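Local coordinates for protein putative fimbrium subunit Fim1C (Bacteroides uniformis, PDB 4K4K) that is a putative component of the fimbrium tip, part of the surface filaments that mediate cell adhesion and biofilm formation, at residues A[106-116]-A[202-210]; A[8-19]-A[66-77]. All coordinates share one frame; numbering follows the deposited sequence. Where two conformers were deposited one is given.

Contact 1. Residues A[106-116]-A[202-210]; sequences VSVQTPQKDID and KAEGIVLPA
Q109 and I206 carry this contact, where the loop between strands 101-105 and 118-126 docks on strand 202-207 of a β-sandwich that is probably transthyretin-like, as expected for the fimbrillin clan. The Q109 side-chain amide behaves like a piece of neighbouring strand: I206 N donates to Q109 OE1 at 2.9 Å, in the carbonyl plane and on a lone pair, while Q109 NE2 donates in return to I206 O, also at 2.9 Å. Both bonds are nearly straight (162° and 160°). Two residues earlier, E204 makes its backbone pairing with H197 of strand 192-199, so the glutamine appears to carry on where that partner stops. Beside this pair I115 CD1 packs on I206 CB at 3.9 Å, and V106 CG2 meets L208 CG at 4.0 Å.

In the second shell, a bend at chi2 (-74°) turns the Q109 amide so that NE2 also reaches V106 O, 2.8 Å away; with both N-H groups engaged, the amide cannot flip without losing bonds. Q112 NE2 bonds to Q109 O and, from above the carbonyl plane, to Q109 OE1 at 3.0 Å, giving that oxygen two donors. Q112 OE1 turns to K143, which also forms a salt bridge with E204 OE1, while E204 OE2 is hydrogen-bonded to H197 ND1. The I206 methyl CD1 ends 3.4 Å from Q112 O, the carbonyl that accepts I115 N.

Contact 2. Residues A[8-19]-A[66-77]; sequences PTDGRVALEATS and SFTAAEGQTIYF
Antiparallel backbone pairing ties the N-terminal segment 8-19 to both arms of segment 66-77, through single bridges of A14 with Y76 and T18 with S66. Around the first bridge F77 N donates to V13 O and L15 N to I75 O, each at 2.8 Å, which makes A14 and Y76 a non-hydrogen-bonded pair. At the second, F67 N meets A17 O at 2.8 Å in an almost straight bond (177°). The arms come together at the type II turn A70 to Q73; between the two bridges, where they spread, one water bonds to L15 O, A17 N and F67 O. Another joins V13 N to F77 O.

The Y76 ring is sandwiched. On one face lies the guanidinium of R12, stacked with centres 4.2 Å apart and planes 25° from parallel, a cation-pi contact set toward the ring's rim; on the opposite face sits T74 CG2. The poorly ordered P8 brings CG to the ring edge, 3.5 Å from Y76 CE1. Were Y76 an alanine, the R12 guanidinium would probably lose its stacking partner and be freer to turn, and P8 CG would lose the ring edge it packs against.

Strand 16-18 also pairs in parallel with strand 132-150, which joins the N-terminal end to what is probably a transthyretin-like sandwich. L15 lies side by side with I75, its CG swung opposite the backbone N (chi1 170°), L15 CD2 to I75 CD1 4.1 Å, among I40, Y56 and V133. The F77 ring presents its edge to V13 O. Farther along, F67 CE2 comes within 3.6 Å of S19 CB, and the same ring meets W32 edge-to-face.

The two contacts sit far apart, with centres about 32 Å from each other and nearest atoms about 12 Å, and they do not touch. Contact 1 lies about 8 Å from the centre of the chain, contact 2 about 26 Å from it, toward one end of the elongated molecule. What they share is strand 132-150: segment 8-19 pairs with its start, at V133 and F135, while segment 202-210 pairs with it at V142, L144 and I146. Along the chain they follow in series, contact 2 closing before contact 1 opens.

Contact 1. Residues A[106-116]-A[202-210]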
loop_
_atom_site.group_PDB
_atom_site.type_symbol
_atom_site.label_atom_id
_atom_site.label_comp_id
_atom_site.label_asym_id
_atom_site.label_seq_id
_atom_site.Cartn_x
_atom_site.Cartn_y
_atom_site.Cartn_z
ATOM N N VAL A 106 -2.470 6.846 -8.026
ATOM C CA VAL A 106 -1.069 6.398 -7.965
ATOM C C VAL A 106 -0.211 7.181 -9.003
ATOM O O VAL A 106 0.922 6.762 -9.255
ATOM C CB VAL A 106 -0.893 4.850 -8.098
ATOM C CG1 VAL A 106 -1.506 4.100 -6.892
ATOM C CG2 VAL A 106 -1.454 4.327 -9.425
ATOM N N SER A 107 -0.735 8.317 -9.576
ATOM C CA SER A 107 0.016 9.158 -10.534
ATOM C C SER A 107 1.252 9.757 -9.885
ATOM O O SER A 107 2.249 9.995 -10.569
ATOM C CB SER A 107 -0.854 10.289 -11.077
ATOM O OG SER A 107 -2.016 9.808 -11.734
ATOM N N VAL A 108 1.171 10.048 -8.565
ATOM C CA VAL A 108 2.283 10.642 -7.803
ATOM C C VAL A 108 2.805 9.543 -6.886
ATOM O O VAL A 108 2.111 9.119 -5.954
ATOM C CB VAL A 108 1.901 11.948 -7.043
ATOM C CG1 VAL A 108 3.095 12.464 -6.229
ATOM C CG2 VAL A 108 1.415 13.028 -8.014
ATOM N N GLN A 109 4.012 9.062 -7.177
ATOM C CA GLN A 109 4.631 7.924 -6.473
ATOM C C GLN A 109 5.359 8.259 -5.177
ATOM O O GLN A 109 5.501 7.382 -4.325
ATOM C CB GLN A 109 5.634 7.235 -7.390
ATOM C CG GLN A 109 4.963 6.494 -8.540
ATOM C CD GLN A 109 4.303 5.232 -8.038
ATOM O OE1 GLN A 109 4.948 4.390 -7.422
ATOM N NE2 GLN A 109 2.995 5.104 -8.239
ATOM N N THR A 110 5.905 9.479 -5.062
ATOM C CA THR A 110 6.701 9.864 -3.901
ATOM C C THR A 110 5.928 10.845 -2.992
ATOM O O THR A 110 5.450 11.868 -3.484
ATOM C CB THR A 110 8.044 10.454 -4.395
ATOM O OG1 THR A 110 8.692 9.476 -5.229
ATOM C CG2 THR A 110 8.981 10.818 -3.256
ATOM N N PRO A 111 5.859 10.602 -1.659
ATOM C CA PRO A 111 6.363 9.421 -0.926
ATOM C C PRO A 111 5.444 8.206 -1.097
ATOM O O PRO A 111 4.219 8.362 -1.154
ATOM C CB PRO A 111 6.383 9.896 0.530
ATOM C CG PRO A 111 5.341 10.958 0.624
ATOM C CD PRO A 111 5.159 11.546 -0.754
ATOM N N GLN A 112 6.034 7.015 -1.197
ATOM C CA GLN A 112 5.304 5.756 -1.355
ATOM C C GLN A 112 4.278 5.528 -0.243
ATOM O O GLN A 112 3.179 5.043 -0.533
ATOM C CB GLN A 112 6.274 4.567 -1.380
ATOM C CG GLN A 112 7.231 4.545 -2.581
ATOM C CD GLN A 112 6.624 3.820 -3.760
ATOM O OE1 GLN A 112 6.734 2.600 -3.894
ATOM N NE2 GLN A 112 5.915 4.546 -4.607
ATOM N N LYS A 113 4.619 5.871 1.025
ATOM C CA LYS A 113 3.717 5.640 2.172
ATOM C C LYS A 113 2.375 6.389 2.039
ATOM O O LYS A 113 1.384 5.923 2.589
ATOM C CB LYS A 113 4.399 5.999 3.513
ATOM C CG LYS A 113 4.623 7.491 3.773
ATOM C CD LYS A 113 5.067 7.747 5.210
ATOM C CE LYS A 113 5.119 9.213 5.558
ATOM N NZ LYS A 113 3.765 9.779 5.810
ATOM N N ASP A 114 2.331 7.519 1.293
ATOM C CA ASP A 114 1.102 8.314 1.150
ATOM C C ASP A 114 0.111 7.696 0.168
ATOM O O ASP A 114 -1.050 8.115 0.163
ATOM C CB ASP A 114 1.442 9.753 0.726
ATOM C CG ASP A 114 2.055 10.558 1.878
ATOM O OD1 ASP A 114 2.159 10.011 2.999
ATOM O OD2 ASP A 114 2.413 11.733 1.658
ATOM N N ILE A 115 0.551 6.719 -0.662
ATOM C CA ILE A 115 -0.369 6.051 -1.594
ATOM C C ILE A 115 -0.503 4.549 -1.243
ATOM O O ILE A 115 -1.196 3.825 -1.944
ATOM C CB ILE A 115 0.028 6.268 -3.084
ATOM C CG1 ILE A 115 1.460 5.702 -3.387
ATOM C CG2 ILE A 115 -0.124 7.742 -3.471
ATOM C CD1 ILE A 115 1.816 5.568 -4.911
ATOM N N ASP A 116 0.164 4.089 -0.181
ATOM C CA ASP A 116 0.128 2.695 0.218
ATOM C C ASP A 116 -1.178 2.399 0.996
ATOM O O ASP A 116 -1.173 2.278 2.215
ATOM C CB ASP A 116 1.376 2.357 1.048
ATOM C CG ASP A 116 1.530 0.889 1.338
ATOM O OD1 ASP A 116 0.690 0.081 0.835
ATOM O OD2 ASP A 116 2.427 0.540 2.126
ATOM N N LYS A 202 18.331 0.814 -7.462
ATOM C CA LYS A 202 17.075 0.262 -6.973
ATOM C C LYS A 202 15.943 1.177 -7.390
ATOM O O LYS A 202 16.104 2.397 -7.360
ATOM C CB LYS A 202 17.104 0.090 -5.442
ATOM C CG LYS A 202 17.995 -1.061 -4.981
ATOM C CD LYS A 202 18.327 -0.951 -3.502
ATOM C CE LYS A 202 19.422 -1.911 -3.095
ATOM N NZ LYS A 202 19.742 -1.810 -1.646
ATOM N N ALA A 203 14.824 0.602 -7.817
ATOM C CA ALA A 203 13.628 1.361 -8.181
ATOM C C ALA A 203 12.429 0.726 -7.524
ATOM O O ALA A 203 12.398 -0.494 -7.327
ATOM C CB ALA A 203 13.449 1.413 -9.689
ATOM N N GLU A 204 11.446 1.541 -7.157
ATOM C CA GLU A 204 10.251 1.012 -6.528
ATOM C C GLU A 204 9.039 1.786 -6.968
ATOM O O GLU A 204 9.139 2.950 -7.381
ATOM C CB GLU A 204 10.368 1.010 -4.989
ATOM C CG GLU A 204 10.385 2.403 -4.372
ATOM C CD GLU A 204 10.632 2.460 -2.877
ATOM O OE1 GLU A 204 10.427 1.432 -2.188
ATOM O OE2 GLU A 204 10.993 3.555 -2.386
ATOM N N GLY A 205 7.903 1.123 -6.892
ATOM C CA GLY A 205 6.634 1.747 -7.223
ATOM C C GLY A 205 5.465 1.035 -6.589
ATOM O O GLY A 205 5.592 -0.108 -6.170
ATOM N N ILE A 206 4.330 1.719 -6.511
ATOM C CA ILE A 206 3.064 1.165 -6.052
ATOM C C ILE A 206 2.101 1.364 -7.204
ATOM O O ILE A 206 1.925 2.490 -7.682
ATOM C CB ILE A 206 2.560 1.781 -4.723
ATOM C CG1 ILE A 206 3.513 1.378 -3.574
ATOM C CG2 ILE A 206 1.092 1.316 -4.421
ATOM C CD1 ILE A 206 3.257 2.059 -2.214
ATOM N N VAL A 207 1.549 0.269 -7.708
ATOM C CA VAL A 207 0.669 0.332 -8.878
ATOM C C VAL A 207 -0.662 -0.346 -8.557
ATOM O O VAL A 207 -0.784 -1.048 -7.548
ATOM C CB VAL A 207 1.344 -0.290 -10.137
ATOM C CG1 VAL A 207 2.627 0.477 -10.514
ATOM C CG2 VAL A 207 1.605 -1.792 -9.949
ATOM N N LEU A 208 -1.631 -0.184 -9.456
ATOM C CA LEU A 208 -2.928 -0.796 -9.249
ATOM C C LEU A 208 -2.925 -2.266 -9.636
ATOM O O LEU A 208 -2.258 -2.652 -10.610
ATOM C CB LEU A 208 -3.989 -0.064 -10.095
ATOM C CG LEU A 208 -4.219 1.418 -9.812
ATOM C CD1 LEU A 208 -5.415 1.914 -10.602
ATOM C CD2 LEU A 208 -4.439 1.680 -8.306
ATOM N N PRO A 209 -3.773 -3.080 -8.970
ATOM C CA PRO A 209 -3.939 -4.474 -9.426
ATOM C C PRO A 209 -4.447 -4.499 -10.866
ATOM O O PRO A 209 -5.150 -3.577 -11.286
ATOM C CB PRO A 209 -4.988 -5.052 -8.455
ATOM C CG PRO A 209 -4.971 -4.117 -7.254
ATOM C CD PRO A 209 -4.655 -2.772 -7.819
ATOM N N ALA A 210 -4.058 -5.510 -11.630
ATOM C CA ALA A 210 -4.441 -5.667 -13.032
ATOM C C ALA A 210 -4.581 -7.135 -13.360
ATOM O O ALA A 210 -3.655 -7.926 -13.114
ATOM C CB ALA A 210 -3.403 -5.024 -13.957
#

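Contact 2. Residues A[8-19]-A[66-77]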
loop_
_atom_site.group_PDB
_atom_site.type_symbol
_atom_site.label_atom_id
_atom_site.label_comp_id
_atom_site.label_asym_id
_atom_site.label_seq_id
_atom_site.Cartn_x
_atom_site.Cartn_y
_atom_site.Cartn_z
ATOM N N PRO A 8 -10.306 6.026 31.002
ATOM C CA PRO A 8 -10.989 6.930 31.951
ATOM C C PRO A 8 -11.152 6.349 33.356
ATOM O O PRO A 8 -11.107 5.129 33.538
ATOM C CB PRO A 8 -12.366 7.136 31.309
ATOM C CG PRO A 8 -12.185 6.801 29.884
ATOM C CD PRO A 8 -11.193 5.690 29.869
ATOM N N THR A 9 -11.345 7.233 34.349
ATOM C CA THR A 9 -11.540 6.833 35.744
ATOM C C THR A 9 -13.029 6.977 36.139
ATOM O O THR A 9 -13.366 6.792 37.319
ATOM C CB THR A 9 -10.597 7.609 36.691
ATOM O OG1 THR A 9 -10.766 9.013 36.488
ATOM C CG2 THR A 9 -9.130 7.217 36.513
ATOM N N ASP A 10 -13.928 7.265 35.161
ATOM C CA ASP A 10 -15.349 7.365 35.511
ATOM C C ASP A 10 -16.167 6.194 34.891
ATOM O O ASP A 10 -17.383 6.321 34.729
ATOM C CB ASP A 10 -15.957 8.761 35.198
ATOM C CG ASP A 10 -15.919 9.790 36.339
ATOM O OD1 ASP A 10 -15.346 9.475 37.425
ATOM O OD2 ASP A 10 -16.477 10.901 36.157
ATOM N N GLY A 11 -15.484 5.060 34.623
ATOM C CA GLY A 11 -16.085 3.796 34.192
ATOM C C GLY A 11 -16.195 3.495 32.711
ATOM O O GLY A 11 -16.553 2.370 32.333
ATOM N N ARG A 12 -15.987 4.500 31.858
ATOM C CA ARG A 12 -16.114 4.296 30.412
ATOM C C ARG A 12 -14.923 3.474 29.899
ATOM O O ARG A 12 -13.813 3.634 30.393
ATOM C CB ARG A 12 -16.235 5.641 29.685
ATOM C CG ARG A 12 -17.472 6.449 30.140
ATOM C CD ARG A 12 -17.606 7.758 29.377
ATOM N NE ARG A 12 -16.434 8.612 29.579
ATOM C CZ ARG A 12 -15.974 9.491 28.692
ATOM N NH1 ARG A 12 -16.595 9.661 27.527
ATOM N NH2 ARG A 12 -14.890 10.203 28.960
ATOM N N VAL A 13 -15.165 2.554 28.953
ATOM C CA VAL A 13 -14.105 1.687 28.481
ATOM C C VAL A 13 -13.754 2.063 27.059
ATOM O O VAL A 13 -14.572 1.903 26.159
ATOM C CB VAL A 13 -14.479 0.179 28.616
ATOM C CG1 VAL A 13 -13.353 -0.708 28.092
ATOM C CG2 VAL A 13 -14.806 -0.186 30.070
ATOM N N ALA A 14 -12.527 2.577 26.872
ATOM C CA ALA A 14 -12.043 2.985 25.583
ATOM C C ALA A 14 -11.487 1.803 24.799
ATOM O O ALA A 14 -10.937 0.859 25.370
ATOM C CB ALA A 14 -10.960 4.035 25.770
ATOM N N LEU A 15 -11.545 1.907 23.484
ATOM C CA LEU A 15 -10.908 0.937 22.604
ATOM C C LEU A 15 -9.385 0.908 22.866
ATOM O O LEU A 15 -8.750 1.967 22.982
ATOM C CB LEU A 15 -11.170 1.359 21.146
ATOM C CG LEU A 15 -10.374 0.604 20.063
ATOM C CD1 LEU A 15 -10.821 -0.867 19.980
ATOM C CD2 LEU A 15 -10.554 1.294 18.716
ATOM N N GLU A 16 -8.795 -0.294 22.938
ATOM C CA GLU A 16 -7.344 -0.437 23.081
ATOM C C GLU A 16 -6.851 -1.037 21.759
ATOM O O GLU A 16 -6.894 -2.262 21.571
ATOM C CB GLU A 16 -6.962 -1.301 24.287
ATOM C CG GLU A 16 -7.377 -0.692 25.623
ATOM C CD GLU A 16 -7.114 -1.540 26.855
ATOM O OE1 GLU A 16 -6.403 -2.567 26.752
ATOM O OE2 GLU A 16 -7.626 -1.165 27.936
ATOM N N ALA A 17 -6.423 -0.171 20.843
ATOM C CA ALA A 17 -6.039 -0.580 19.500
ATOM C C ALA A 17 -4.562 -0.798 19.343
ATOM O O ALA A 17 -3.766 0.041 19.755
ATOM C CB ALA A 17 -6.498 0.466 18.482
ATOM N N THR A 18 -4.206 -1.901 18.655
ATOM C CA THR A 18 -2.830 -2.252 18.261
ATOM C C THR A 18 -2.840 -2.789 16.822
ATOM O O THR A 18 -3.902 -3.106 16.296
ATOM C CB THR A 18 -2.214 -3.295 19.200
ATOM O OG1 THR A 18 -3.042 -4.472 19.183
ATOM C CG2 THR A 18 -2.023 -2.778 20.622
ATOM N N SER A 19 -1.664 -2.868 16.181
ATOM C CA SER A 19 -1.538 -3.427 14.836
ATOM C C SER A 19 -1.027 -4.898 14.878
ATOM O O SER A 19 -0.658 -5.464 13.833
ATOM C CB SER A 19 -0.595 -2.581 13.994
ATOM O OG SER A 19 0.706 -2.620 14.550
ATOM N N SER A 66 1.092 0.123 19.413
ATOM C CA SER A 66 -0.227 0.535 19.865
ATOM C C SER A 66 -0.619 1.863 19.196
ATOM O O SER A 66 0.251 2.666 18.840
ATOM C CB SER A 66 -0.287 0.627 21.388
ATOM O OG SER A 66 0.387 1.761 21.902
ATOM N N PHE A 67 -1.927 2.058 18.984
ATOM C CA PHE A 67 -2.470 3.292 18.407
ATOM C C PHE A 67 -3.183 4.061 19.477
ATOM O O PHE A 67 -3.770 3.455 20.365
ATOM C CB PHE A 67 -3.446 3.013 17.248
ATOM C CG PHE A 67 -2.859 2.284 16.068
ATOM C CD1 PHE A 67 -2.125 2.966 15.105
ATOM C CD2 PHE A 67 -3.126 0.931 15.865
ATOM C CE1 PHE A 67 -1.594 2.290 13.998
ATOM C CE2 PHE A 67 -2.627 0.259 14.740
ATOM C CZ PHE A 67 -1.850 0.938 13.824
ATOM N N THR A 68 -3.145 5.393 19.389
ATOM C CA THR A 68 -3.795 6.271 20.356
ATOM C C THR A 68 -4.754 7.210 19.628
ATOM O O THR A 68 -4.406 7.764 18.588
ATOM C CB THR A 68 -2.742 7.035 21.178
ATOM O OG1 THR A 68 -1.768 6.101 21.650
ATOM C CG2 THR A 68 -3.349 7.798 22.353
ATOM N N ALA A 69 -5.927 7.388 20.200
ATOM C CA ALA A 69 -6.932 8.249 19.623
ATOM C C ALA A 69 -6.453 9.685 19.617
ATOM O O ALA A 69 -5.857 10.148 20.592
ATOM C CB ALA A 69 -8.223 8.136 20.421
ATOM N N ALA A 70 -6.704 10.397 18.513
ATOM C CA ALA A 70 -6.475 11.842 18.469
ATOM C C ALA A 70 -7.473 12.481 19.452
ATOM O O ALA A 70 -8.492 11.859 19.771
ATOM C CB ALA A 70 -6.692 12.360 17.062
ATOM N N GLU A 71 -7.190 13.680 19.962
ATOM C CA GLU A 71 -8.095 14.266 20.948
ATOM C C GLU A 71 -9.513 14.432 20.415
ATOM O O GLU A 71 -9.685 14.878 19.285
ATOM C CB GLU A 71 -7.559 15.600 21.448
ATOM C CG GLU A 71 -8.136 15.883 22.820
ATOM C CD GLU A 71 -7.678 17.164 23.473
ATOM O OE1 GLU A 71 -6.792 17.856 22.920
ATOM O OE2 GLU A 71 -8.235 17.479 24.546
ATOM N N GLY A 72 -10.491 14.000 21.217
ATOM C CA GLY A 72 -11.908 14.017 20.885
ATOM C C GLY A 72 -12.361 12.919 19.931
ATOM O O GLY A 72 -13.526 12.917 19.510
ATOM N N GLN A 73 -11.454 11.968 19.569
ATOM C CA GLN A 73 -11.710 10.879 18.607
ATOM C C GLN A 73 -11.865 9.509 19.287
ATOM O O GLN A 73 -12.124 8.522 18.605
ATOM C CB GLN A 73 -10.553 10.804 17.584
ATOM C CG GLN A 73 -10.357 12.072 16.725
ATOM C CD GLN A 73 -11.474 12.275 15.727
ATOM O OE1 GLN A 73 -11.673 11.477 14.808
ATOM N NE2 GLN A 73 -12.251 13.329 15.910
ATOM N N THR A 74 -11.654 9.438 20.614
ATOM C CA THR A 74 -11.692 8.166 21.346
ATOM C C THR A 74 -13.019 7.411 21.125
ATOM O O THR A 74 -14.127 7.962 21.282
ATOM C CB THR A 74 -11.429 8.376 22.858
ATOM O OG1 THR A 74 -10.202 9.053 23.040
ATOM C CG2 THR A 74 -11.337 7.059 23.614
ATOM N N ILE A 75 -12.882 6.135 20.763
ATOM C CA ILE A 75 -14.008 5.226 20.628
ATOM C C ILE A 75 -14.214 4.545 21.970
ATOM O O ILE A 75 -13.254 3.969 22.519
ATOM C CB ILE A 75 -13.777 4.189 19.508
ATOM C CG1 ILE A 75 -13.791 4.849 18.114
ATOM C CG2 ILE A 75 -14.858 3.063 19.601
ATOM C CD1 ILE A 75 -13.160 3.920 17.017
ATOM N N TYR A 76 -15.444 4.598 22.481
ATOM C CA TYR A 76 -15.810 3.922 23.738
ATOM C C TYR A 76 -16.759 2.802 23.466
ATOM O O TYR A 76 -17.691 2.958 22.673
ATOM C CB TYR A 76 -16.471 4.890 24.737
ATOM C CG TYR A 76 -15.526 5.961 25.216
ATOM C CD1 TYR A 76 -14.652 5.727 26.279
ATOM C CD2 TYR A 76 -15.471 7.200 24.583
ATOM C CE1 TYR A 76 -13.750 6.708 26.706
ATOM C CE2 TYR A 76 -14.571 8.180 24.992
ATOM C CZ TYR A 76 -13.729 7.940 26.068
ATOM O OH TYR A 76 -12.849 8.925 26.447
ATOM N N PHE A 77 -16.564 1.676 24.174
ATOM C CA PHE A 77 -17.476 0.539 24.029
ATOM C C PHE A 77 -18.844 0.845 24.628
ATOM O O PHE A 77 -18.905 1.613 25.602
ATOM C CB PHE A 77 -16.878 -0.691 24.695
ATOM C CG PHE A 77 -15.880 -1.375 23.793
ATOM C CD1 PHE A 77 -16.289 -2.361 22.900
ATOM C CD2 PHE A 77 -14.530 -1.045 23.847
ATOM C CE1 PHE A 77 -15.364 -3.012 22.078
ATOM C CE2 PHE A 77 -13.611 -1.659 22.995
ATOM C CZ PHE A 77 -14.034 -2.644 22.116
HETATM O O HOH W 1 -17.879 2.199 28.099
HETATM O O HOH W 2 -6.112 2.532 21.356
#